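Local coordinates for Udp-n-acetylglucosamine pyrophosphorylase (Trypanosoma brucei, PDB 4BQH), which probably catalyses the joining of UTP and N-acetyl-alpha-D-glucosamine 1-phosphate to give UDP-N-acetyl-alpha-D-glucosamine and diphosphate, at residues 13-16 and 17-20; 266-270 and 271-275; 347-350 and 351-355; 360-363 and 364-368. One frame throughout, in Å; residues are numbered along the deposited sequence.

Along the chain the four local contacts follow one another in series: interaction 1 closes before interaction 2 opens, and so on to interaction 4. Interactions 2 and 4 are neighbours, their centres about 11 Å apart, because strands 275-280 and 359-363 lie antiparallel in the same mixed sheet; they meet where Leu364 packs on Arg269 and its N probably bonds to Ala274 O. Interaction 3 leads into strand 355-357 of that sheet, with its centre about 28 Å from that of interaction 4. Interaction 1, in the N-terminal helices, lies about 32 Å from interaction 4, centre to centre. Turns and helix ends thus shape both the sheet region and the N-terminal helices.

Interaction 1: residues 13-16 and 17-20; sequences QRLT and GANQ
Leu15 and Ala18 meet round a type II beta turn, Leu15 to Ala18, at the C-terminal side of helix 7-15, and Gln20 adds its aliphatic root to the same side. The Leu15 side chain leans forward over the turn: its CD1 lies 4.5 Å from Ala18 CB and 4.2 Å from Gln20 CB, crossing the Gln20 chain obliquely. Ala18 points its single methyl group back at the helix end, where CB sits 3.5 Å from Leu15 O, a fit for a small residue in a buried place. Gly17 takes a positive phi of 76°, as the third residue of a type II turn usually does; glycine, lacking a side chain, keeps clear of the Thr16 carbonyl.

The turn's own bond, Ala18 N to Leu15 O, is weak at 3.4 Å. A water bridges the same two atoms, donating to Leu15 O at 2.6 Å and accepting weakly from Ala18 N; it also accepts from Gln20 N at 2.8 Å, tying the turn to the N-cap residue of the next helix. With CG anti to its carbonyl carbon (chi1 -66°) and a further bend at chi2, Gln20 carries its amide away from Leu15, to Ile223, Gly221 and Asn55. Thr16 turns its hydroxyl back to Ile12 O.

Phe51 of helix 51-64 packs on Arg14, Leu15 and Ala18, while Ile23 and Leu24 of helix 21-29 cover Leu15, so the turn is wedged between these two helices.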
loop_
_atom_site.group_PDB
_atom_site.type_symbol
_atom_site.label_atom_id
_atom_site.label_comp_id
_atom_site.label_asym_id
_atom_site.label_seq_id
_atom_site.Cartn_x
_atom_site.Cartn_y
_atom_site.Cartn_z
ATOM N N GLN A 13 20.336 16.569 -22.019
ATOM C CA GLN A 13 19.563 17.785 -21.743
ATOM C C GLN A 13 19.176 17.832 -20.265
ATOM O O GLN A 13 19.357 18.859 -19.585
ATOM C CB GLN A 13 18.315 17.833 -22.638
ATOM C CG GLN A 13 17.640 19.200 -22.726
ATOM C CD GLN A 13 16.504 19.253 -23.748
ATOM N N ARG A 14 18.691 16.699 -19.757
ATOM C CA ARG A 14 18.315 16.621 -18.332
ATOM C C ARG A 14 19.462 16.903 -17.375
ATOM O O ARG A 14 19.226 17.463 -16.320
ATOM C CB ARG A 14 17.654 15.295 -17.996
ATOM C CG ARG A 14 16.289 15.131 -18.652
ATOM C CD ARG A 14 15.742 13.743 -18.440
ATOM N NE ARG A 14 15.575 13.473 -17.007
ATOM C CZ ARG A 14 15.436 12.263 -16.483
ATOM N NH1 ARG A 14 15.440 11.187 -17.263
ATOM N NH2 ARG A 14 15.304 12.130 -15.163
ATOM N N LEU A 15 20.694 16.544 -17.749
ATOM C CA LEU A 15 21.852 16.759 -16.868
ATOM C C LEU A 15 22.637 18.051 -17.115
ATOM O O LEU A 15 23.540 18.386 -16.340
ATOM C CB LEU A 15 22.785 15.531 -16.874
ATOM C CG LEU A 15 22.405 14.336 -15.964
ATOM C CD1 LEU A 15 22.523 14.703 -14.484
ATOM C CD2 LEU A 15 21.011 13.794 -16.246
ATOM N N THR A 16 22.304 18.769 -18.184
ATOM C CA THR A 16 22.970 20.035 -18.472
ATOM C C THR A 16 22.568 21.106 -17.459
ATOM O O THR A 16 21.378 21.331 -17.247
ATOM C CB THR A 16 22.666 20.505 -19.904
ATOM O OG1 THR A 16 23.188 19.541 -20.821
ATOM C CG2 THR A 16 23.321 21.870 -20.172
ATOM N N GLY A 17 23.555 21.721 -16.813
ATOM C CA GLY A 17 23.300 22.796 -15.839
ATOM C C GLY A 17 22.793 22.285 -14.496
ATOM O O GLY A 17 22.305 23.061 -13.675
ATOM N N ALA A 18 22.925 20.974 -14.268
ATOM C CA ALA A 18 22.419 20.316 -13.037
ATOM C C ALA A 18 23.424 20.173 -11.881
ATOM O O ALA A 18 23.118 19.557 -10.851
ATOM C CB ALA A 18 21.805 18.963 -13.381
ATOM N N ASN A 19 24.609 20.759 -12.027
ATOM C CA ASN A 19 25.661 20.669 -11.011
ATOM C C ASN A 19 26.099 19.223 -10.738
ATOM O O ASN A 19 26.543 18.888 -9.638
ATOM C CB ASN A 19 25.256 21.387 -9.713
ATOM C CG ASN A 19 25.423 22.887 -9.803
ATOM O OD1 ASN A 19 24.590 23.641 -9.303
ATOM N ND2 ASN A 19 26.500 23.328 -10.444
ATOM N N GLN A 20 25.974 18.370 -11.749
ATOM C CA GLN A 20 26.359 16.970 -11.621
ATOM C C GLN A 20 27.195 16.600 -12.843
ATOM O O GLN A 20 26.950 15.598 -13.524
ATOM C CB GLN A 20 25.106 16.081 -11.475
ATOM C CG GLN A 20 24.337 16.335 -10.166
ATOM C CD GLN A 20 25.083 15.894 -8.915
ATOM O OE1 GLN A 20 26.005 15.088 -8.979
ATOM N NE2 GLN A 20 24.678 16.419 -7.757
HETATM O O HOH W 1 25.361 18.696 -14.508
#

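Interaction 2: residues 266-270 and 271-275; sequences QHLRK and LGIAY. With SO4 (sulfate ion), chain D.
Leu268 and Ile273 are brought together by like first torsions: each sets its branch anti to its own carbonyl carbon, with CG of Leu268 at -65° and CG1 of Ile273 at -65°. The two chains slant across each other, Leu268 CD2 lying 4.0 Å from Ile273 CG1. Leu271 joins more loosely, its CD1 4.5 Å from Leu268 CD2, and lays its CG close to the carbonyl of His267. Branched apolar residues suit this side, which packs against Leu177 and Gln175 of strand 175-180.

The backbone forms a Schellman motif that closes helix 264-270. Ile273 N reaches back to Leu268 O at 3.1 Å, and inside that loop Gly272 N bonds to Arg269 O at 3.0 Å, the donor standing well above the carbonyl plane. Gly272 has a positive phi of 83°, a backbone shape that glycine, with no side chain to crowd the preceding carbonyl, adopts readily. The chain then runs into strand 275-280 of the central sheet.

On another flank His267 meets a sulfate, probably from the crystallisation liquor, at its ring edge. ND1 donates to sulfate O3 at 2.8 Å and more weakly to O2 at 2.9 Å; the sulfate is also hydrogen-bonded to Arg249 and His206. NE2 is hydrogen-bonded to Thr251, so both ring nitrogens are engaged and the rotation of the imidazole is fixed. Lys270, its chain extended, reaches a salt bridge with Glu262.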
loop_
_atom_site.group_PDB
_atom_site.type_symbol
_atom_site.label_atom_id
_atom_site.label_comp_id
_atom_site.label_asym_id
_atom_site.label_seq_id
_atom_site.Cartn_x
_atom_site.Cartn_y
_atom_site.Cartn_z
ATOM N N GLN A 266 -4.401 11.748 -14.917
ATOM C CA GLN A 266 -5.372 12.280 -15.865
ATOM C C GLN A 266 -6.269 11.170 -16.432
ATOM O O GLN A 266 -7.464 11.372 -16.574
ATOM C CB GLN A 266 -4.646 13.039 -16.978
ATOM C CG GLN A 266 -3.992 14.334 -16.475
ATOM C CD GLN A 266 -3.107 15.003 -17.528
ATOM O OE1 GLN A 266 -2.096 14.447 -17.960
ATOM N NE2 GLN A 266 -3.485 16.217 -17.930
ATOM N N HIS A 267 -5.701 10.002 -16.740
ATOM C CA HIS A 267 -6.491 8.844 -17.227
ATOM C C HIS A 267 -7.520 8.445 -16.196
ATOM O O HIS A 267 -8.670 8.160 -16.530
ATOM C CB HIS A 267 -5.582 7.664 -17.524
ATOM C CG HIS A 267 -4.707 7.850 -18.748
ATOM N ND1 HIS A 267 -3.989 6.840 -19.291
ATOM C CD2 HIS A 267 -4.489 8.959 -19.554
ATOM C CE1 HIS A 267 -3.315 7.298 -20.361
ATOM N NE2 HIS A 267 -3.626 8.588 -20.527
ATOM N N LEU A 268 -7.117 8.438 -14.927
ATOM C CA LEU A 268 -8.062 8.056 -13.854
ATOM C C LEU A 268 -9.191 9.071 -13.678
ATOM O O LEU A 268 -10.336 8.694 -13.452
ATOM C CB LEU A 268 -7.314 7.873 -12.528
ATOM C CG LEU A 268 -6.307 6.723 -12.456
ATOM C CD1 LEU A 268 -5.566 6.792 -11.120
ATOM C CD2 LEU A 268 -6.942 5.361 -12.675
ATOM N N ARG A 269 -8.868 10.352 -13.793
ATOM C CA ARG A 269 -9.900 11.390 -13.709
ATOM C C ARG A 269 -10.949 11.165 -14.806
ATOM O O ARG A 269 -12.148 11.226 -14.544
ATOM C CB ARG A 269 -9.276 12.776 -13.847
ATOM C CG ARG A 269 -10.283 13.914 -13.720
ATOM C CD ARG A 269 -9.587 15.264 -13.813
ATOM N NE ARG A 269 -8.560 15.422 -12.781
ATOM C CZ ARG A 269 -7.252 15.536 -13.017
ATOM N NH1 ARG A 269 -6.778 15.523 -14.263
ATOM N NH2 ARG A 269 -6.413 15.679 -12.004
ATOM N N LYS A 270 -10.478 10.882 -16.019
ATOM C CA LYS A 270 -11.385 10.594 -17.151
ATOM C C LYS A 270 -12.247 9.358 -16.930
ATOM O O LYS A 270 -13.386 9.321 -17.389
ATOM C CB LYS A 270 -10.602 10.463 -18.457
ATOM C CG LYS A 270 -10.165 11.797 -19.024
ATOM C CD LYS A 270 -9.288 11.619 -20.257
ATOM C CE LYS A 270 -8.908 12.977 -20.834
ATOM N NZ LYS A 270 -8.517 12.909 -22.275
ATOM N N LEU A 271 -11.720 8.358 -16.223
ATOM C CA LEU A 271 -12.484 7.166 -15.839
ATOM C C LEU A 271 -13.460 7.384 -14.688
ATOM O O LEU A 271 -14.214 6.486 -14.360
ATOM C CB LEU A 271 -11.556 5.997 -15.487
ATOM C CG LEU A 271 -10.793 5.345 -16.643
ATOM C CD1 LEU A 271 -9.682 4.448 -16.105
ATOM C CD2 LEU A 271 -11.748 4.552 -17.536
ATOM N N GLY A 272 -13.459 8.561 -14.083
ATOM C CA GLY A 272 -14.407 8.878 -12.998
ATOM C C GLY A 272 -13.982 8.382 -11.623
ATOM O O GLY A 272 -14.802 8.303 -10.699
ATOM N N ILE A 273 -12.694 8.078 -11.472
ATOM C CA ILE A 273 -12.153 7.677 -10.162
ATOM C C ILE A 273 -12.231 8.853 -9.178
ATOM O O ILE A 273 -11.813 9.974 -9.497
ATOM C CB ILE A 273 -10.689 7.196 -10.274
ATOM C CG1 ILE A 273 -10.600 5.924 -11.117
ATOM C CG2 ILE A 273 -10.035 7.022 -8.884
ATOM C CD1 ILE A 273 -11.324 4.733 -10.515
ATOM N N ALA A 274 -12.773 8.582 -7.995
ATOM C CA ALA A 274 -12.892 9.580 -6.943
ATOM C C ALA A 274 -11.898 9.345 -5.817
ATOM O O ALA A 274 -11.462 10.312 -5.174
ATOM C CB ALA A 274 -14.307 9.590 -6.368
ATOM N N TYR A 275 -11.582 8.080 -5.528
ATOM C CA TYR A 275 -10.642 7.747 -4.436
ATOM C C TYR A 275 -9.663 6.685 -4.864
ATOM O O TYR A 275 -10.017 5.780 -5.616
ATOM C CB TYR A 275 -11.361 7.232 -3.186
ATOM C CG TYR A 275 -12.330 8.246 -2.639
ATOM C CD1 TYR A 275 -11.911 9.232 -1.746
ATOM C CD2 TYR A 275 -13.656 8.236 -3.070
ATOM C CE1 TYR A 275 -12.835 10.183 -1.257
ATOM C CE2 TYR A 275 -14.566 9.170 -2.624
ATOM C CZ TYR A 275 -14.166 10.129 -1.714
ATOM O OH TYR A 275 -15.123 11.046 -1.288
HETATM S S SO4 D . -3.420 3.464 -19.146
HETATM O O1 SO4 D . -2.919 2.427 -18.223
HETATM O O2 SO4 D . -2.337 4.418 -19.508
HETATM O O3 SO4 D . -4.514 4.200 -18.485
HETATM O O4 SO4 D . -3.855 2.820 -20.412
#

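Interaction 3: residues 347-350 and 351-355; sequences TGEL and KFNCA
Glu349 and Asn353 are joined through a water, although no direct hydrogen bond links residues 347-350 to 351-355. The water donates to Glu349 OE1 at 3.1 Å and accepts from Asn353 ND2 at 3.0 Å, bridging groups whose own nearest atoms, OE1 and ND2, are 4.3 Å apart. The motif just before it is an ST turn: Thr347 OG1 accepts from Glu349 N at 3.1 Å, a job that suits the short hydroxyl side chain of threonine. Gly348 bends between them with positive phi. The whole loop leads from strand 327-331 to strand 355-357 of the central sheet.

Asn353 can serve both sides because its amide has two ends. Its CG is anti to the backbone N (chi1 -159°), which swings the amide across the Leu350 side chain at about a right angle, OD1 4.0 Å from Leu350 CD1; ND2 takes the water while OD1 accepts from Lys311 N. Leu350, which also packs on Lys311, gives the amide an apolar neighbour. Lys351 extends to a salt bridge with Glu342, whereas Phe352 turns into the interior against Val320 and Val322. Closest between Leu350 and Asn353 is a backbone-to-side-chain approach, Leu350 O to Asn353 CB at 3.4 Å.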
loop_
_atom_site.group_PDB
_atom_site.type_symbol
_atom_site.label_atom_id
_atom_site.label_comp_id
_atom_site.label_asym_id
_atom_site.label_seq_id
_atom_site.Cartn_x
_atom_site.Cartn_y
_atom_site.Cartn_z
ATOM N N THR A 347 -7.382 6.070 30.928
ATOM C CA THR A 347 -7.562 4.829 30.179
ATOM C C THR A 347 -6.416 3.843 30.380
ATOM O O THR A 347 -6.578 2.637 30.169
ATOM C CB THR A 347 -7.719 5.111 28.674
ATOM O OG1 THR A 347 -6.483 5.607 28.140
ATOM C CG2 THR A 347 -8.834 6.129 28.431
ATOM N N GLY A 348 -5.256 4.356 30.772
ATOM C CA GLY A 348 -4.058 3.530 30.868
ATOM C C GLY A 348 -3.455 3.229 29.503
ATOM O O GLY A 348 -2.531 2.425 29.398
ATOM N N GLU A 349 -3.971 3.872 28.455
ATOM C CA GLU A 349 -3.451 3.667 27.096
ATOM C C GLU A 349 -2.409 4.732 26.753
ATOM O O GLU A 349 -2.486 5.855 27.262
ATOM C CB GLU A 349 -4.602 3.679 26.079
ATOM C CG GLU A 349 -5.543 2.482 26.219
ATOM C CD GLU A 349 -6.617 2.395 25.145
ATOM O OE1 GLU A 349 -6.953 3.423 24.509
ATOM O OE2 GLU A 349 -7.147 1.280 24.941
ATOM N N LEU A 350 -1.437 4.391 25.895
ATOM C CA LEU A 350 -0.455 5.371 25.430
ATOM C C LEU A 350 -1.164 6.582 24.842
ATOM O O LEU A 350 -2.189 6.446 24.185
ATOM C CB LEU A 350 0.465 4.771 24.357
ATOM C CG LEU A 350 1.474 3.678 24.720
ATOM C CD1 LEU A 350 1.954 2.997 23.451
ATOM C CD2 LEU A 350 2.682 4.232 25.480
ATOM N N LYS A 351 -0.606 7.769 25.089
ATOM C CA LYS A 351 -1.138 9.012 24.534
ATOM C C LYS A 351 -0.953 9.048 23.013
ATOM O O LYS A 351 -1.836 9.520 22.295
ATOM C CB LYS A 351 -0.437 10.224 25.175
ATOM C CG LYS A 351 -0.841 10.466 26.635
ATOM C CD LYS A 351 -0.157 11.708 27.213
ATOM C CE LYS A 351 -0.553 11.933 28.669
ATOM N NZ LYS A 351 0.390 12.868 29.354
ATOM N N PHE A 352 0.186 8.545 22.543
ATOM C CA PHE A 352 0.451 8.468 21.096
ATOM C C PHE A 352 0.265 7.030 20.677
ATOM O O PHE A 352 1.177 6.220 20.787
ATOM C CB PHE A 352 1.869 8.920 20.789
ATOM C CG PHE A 352 2.092 10.399 20.976
ATOM C CD1 PHE A 352 1.884 11.281 19.913
ATOM C CD2 PHE A 352 2.531 10.906 22.200
ATOM C CE1 PHE A 352 2.104 12.649 20.069
ATOM C CE2 PHE A 352 2.746 12.277 22.361
ATOM C CZ PHE A 352 2.535 13.144 21.296
ATOM N N ASN A 353 -0.937 6.714 20.205
ATOM C CA ASN A 353 -1.333 5.316 20.053
ATOM C C ASN A 353 -1.942 5.016 18.680
ATOM O O ASN A 353 -2.661 4.040 18.512
ATOM C CB ASN A 353 -2.332 4.953 21.172
ATOM C CG ASN A 353 -2.416 3.452 21.410
ATOM O OD1 ASN A 353 -1.418 2.734 21.285
ATOM N ND2 ASN A 353 -3.598 2.987 21.800
ATOM N N CYS A 354 -1.651 5.860 17.691
ATOM C CA CYS A 354 -2.136 5.585 16.316
ATOM C C CYS A 354 -0.934 5.279 15.446
ATOM O O CYS A 354 -0.357 6.181 14.839
ATOM C CB CYS A 354 -2.930 6.771 15.760
ATOM S SG CYS A 354 -4.462 7.079 16.677
ATOM N N ALA A 355 -0.529 4.013 15.432
ATOM C CA ALA A 355 0.645 3.594 14.640
ATOM C C ALA A 355 0.351 3.503 13.140
ATOM O O ALA A 355 -0.691 2.992 12.713
ATOM C CB ALA A 355 1.175 2.257 15.160
HETATM O O HOH W 2 -6.087 4.650 21.795
#

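Interaction 4: residues 360-363 and 364-368; sequences NLCS and LHFMS
Ser363 caps the helix that carries Phe366 and Met367, at the junction where strand 359-363 of the central sheet passes straight into helix 364-374. The two short segments run nearly perpendicular, at 86°, so the chain makes a sharp corner in the buried core of the nucleotidyltransferase fold.

Two hydrogen bonds hold the corner. Serine suits the N-cap position because its hydroxyl can fold back on the chain: with OG between the backbone N and the carbonyl carbon (chi1 68°), it accepts from Phe366 N at 2.8 Å and 159°, nearly straight. The same OG is hydrogen-bonded to His303 ND1, so this buried oxygen is gripped from two parts of the protein. Ser363 O accepts from Met367 N at 3.0 Å, beginning the regular helical bonding. One residue on, Leu364 O takes Ser368 N in the next helical bond.

The apolar and sulfur contacts gather round Cys362, whose CB points at the helix. Its SG lies obliquely to the Phe366 ring, 5.0 Å from the ring centroid, a sulfur-aromatic contact in which CD2 is the nearest ring atom. Phe366 also packs on Phe407. Cysteine is compact enough to lie against both this ring and Met367, whose flexible chain, bent at chi2 and chi3, curls back over the strand and also touches Val241, Phe242 and Leu245 of helix 241-246. That curl brings Met367 SD to 3.5 Å from Cys362 CB.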
loop_
_atom_site.group_PDB
_atom_site.type_symbol
_atom_site.label_atom_id
_atom_site.label_comp_id
_atom_site.label_asym_id
_atom_site.label_seq_id
_atom_site.Cartn_x
_atom_site.Cartn_y
_atom_site.Cartn_z
ATOM N N ASN A 360 -3.665 3.866 3.213
ATOM C CA ASN A 360 -4.256 5.196 3.031
ATOM C C ASN A 360 -5.352 5.191 1.987
ATOM O O ASN A 360 -5.345 4.377 1.059
ATOM C CB ASN A 360 -3.236 6.251 2.559
ATOM C CG ASN A 360 -1.980 6.334 3.411
ATOM O OD1 ASN A 360 -1.978 6.141 4.638
ATOM N ND2 ASN A 360 -0.913 6.710 2.764
ATOM N N LEU A 361 -6.290 6.117 2.138
ATOM C CA LEU A 361 -7.290 6.329 1.101
ATOM C C LEU A 361 -7.278 7.812 0.782
ATOM O O LEU A 361 -7.497 8.637 1.665
ATOM C CB LEU A 361 -8.661 5.867 1.609
ATOM C CG LEU A 361 -9.791 5.944 0.591
ATOM C CD1 LEU A 361 -9.618 4.904 -0.501
ATOM C CD2 LEU A 361 -11.097 5.669 1.288
ATOM N N CYS A 362 -7.000 8.168 -0.469
ATOM C CA CYS A 362 -6.870 9.567 -0.824
ATOM C C CYS A 362 -7.834 9.921 -1.942
ATOM O O CYS A 362 -8.033 9.119 -2.852
ATOM C CB CYS A 362 -5.460 9.851 -1.321
ATOM S SG CYS A 362 -4.204 9.541 -0.060
ATOM N N SER A 363 -8.401 11.131 -1.891
ATOM C CA SER A 363 -9.187 11.611 -3.025
ATOM C C SER A 363 -8.280 11.801 -4.248
ATOM O O SER A 363 -7.069 12.050 -4.134
ATOM C CB SER A 363 -9.871 12.949 -2.701
ATOM O OG SER A 363 -8.913 13.990 -2.575
ATOM N N LEU A 364 -8.869 11.735 -5.424
ATOM C CA LEU A 364 -8.092 12.023 -6.620
ATOM C C LEU A 364 -7.639 13.488 -6.634
ATOM O O LEU A 364 -6.531 13.791 -7.069
ATOM C CB LEU A 364 -8.873 11.667 -7.896
ATOM C CG LEU A 364 -7.932 11.486 -9.102
ATOM C CD1 LEU A 364 -7.079 10.226 -8.985
ATOM C CD2 LEU A 364 -8.724 11.420 -10.400
ATOM N N HIS A 365 -8.469 14.388 -6.118
ATOM C CA HIS A 365 -8.058 15.785 -5.937
ATOM C C HIS A 365 -6.810 15.889 -5.091
ATOM O O HIS A 365 -5.875 16.624 -5.461
ATOM C CB HIS A 365 -9.166 16.618 -5.284
ATOM C CG HIS A 365 -8.904 18.117 -5.311
ATOM N ND1 HIS A 365 -9.782 19.010 -4.824
ATOM C CD2 HIS A 365 -7.847 18.859 -5.835
ATOM C CE1 HIS A 365 -9.294 20.261 -4.985
ATOM N NE2 HIS A 365 -8.113 20.171 -5.589
ATOM N N PHE A 366 -6.775 15.170 -3.957
ATOM C CA PHE A 366 -5.548 15.179 -3.139
ATOM C C PHE A 366 -4.349 14.634 -3.914
ATOM O O PHE A 366 -3.253 15.199 -3.828
ATOM C CB PHE A 366 -5.703 14.424 -1.802
ATOM C CG PHE A 366 -4.431 14.397 -0.997
ATOM C CD1 PHE A 366 -4.023 15.522 -0.297
ATOM C CD2 PHE A 366 -3.588 13.280 -1.013
ATOM C CE1 PHE A 366 -2.812 15.523 0.396
ATOM C CE2 PHE A 366 -2.397 13.281 -0.281
ATOM C CZ PHE A 366 -2.021 14.401 0.425
ATOM N N MET A 367 -4.534 13.520 -4.630
ATOM C CA MET A 367 -3.398 12.965 -5.379
ATOM C C MET A 367 -2.831 14.001 -6.350
ATOM O O MET A 367 -1.610 14.117 -6.513
ATOM C CB MET A 367 -3.792 11.682 -6.099
ATOM C CG MET A 367 -4.257 10.569 -5.154
ATOM S SD MET A 367 -3.102 10.133 -3.845
ATOM C CE MET A 367 -1.794 9.343 -4.801
ATOM N N SER A 368 -3.726 14.720 -7.023
ATOM C CA SER A 368 -3.345 15.800 -7.941
ATOM C C SER A 368 -2.621 16.951 -7.246
ATOM O O SER A 368 -1.576 17.416 -7.697
ATOM C CB SER A 368 -4.597 16.353 -8.630
ATOM O OG SER A 368 -5.219 15.353 -9.411
#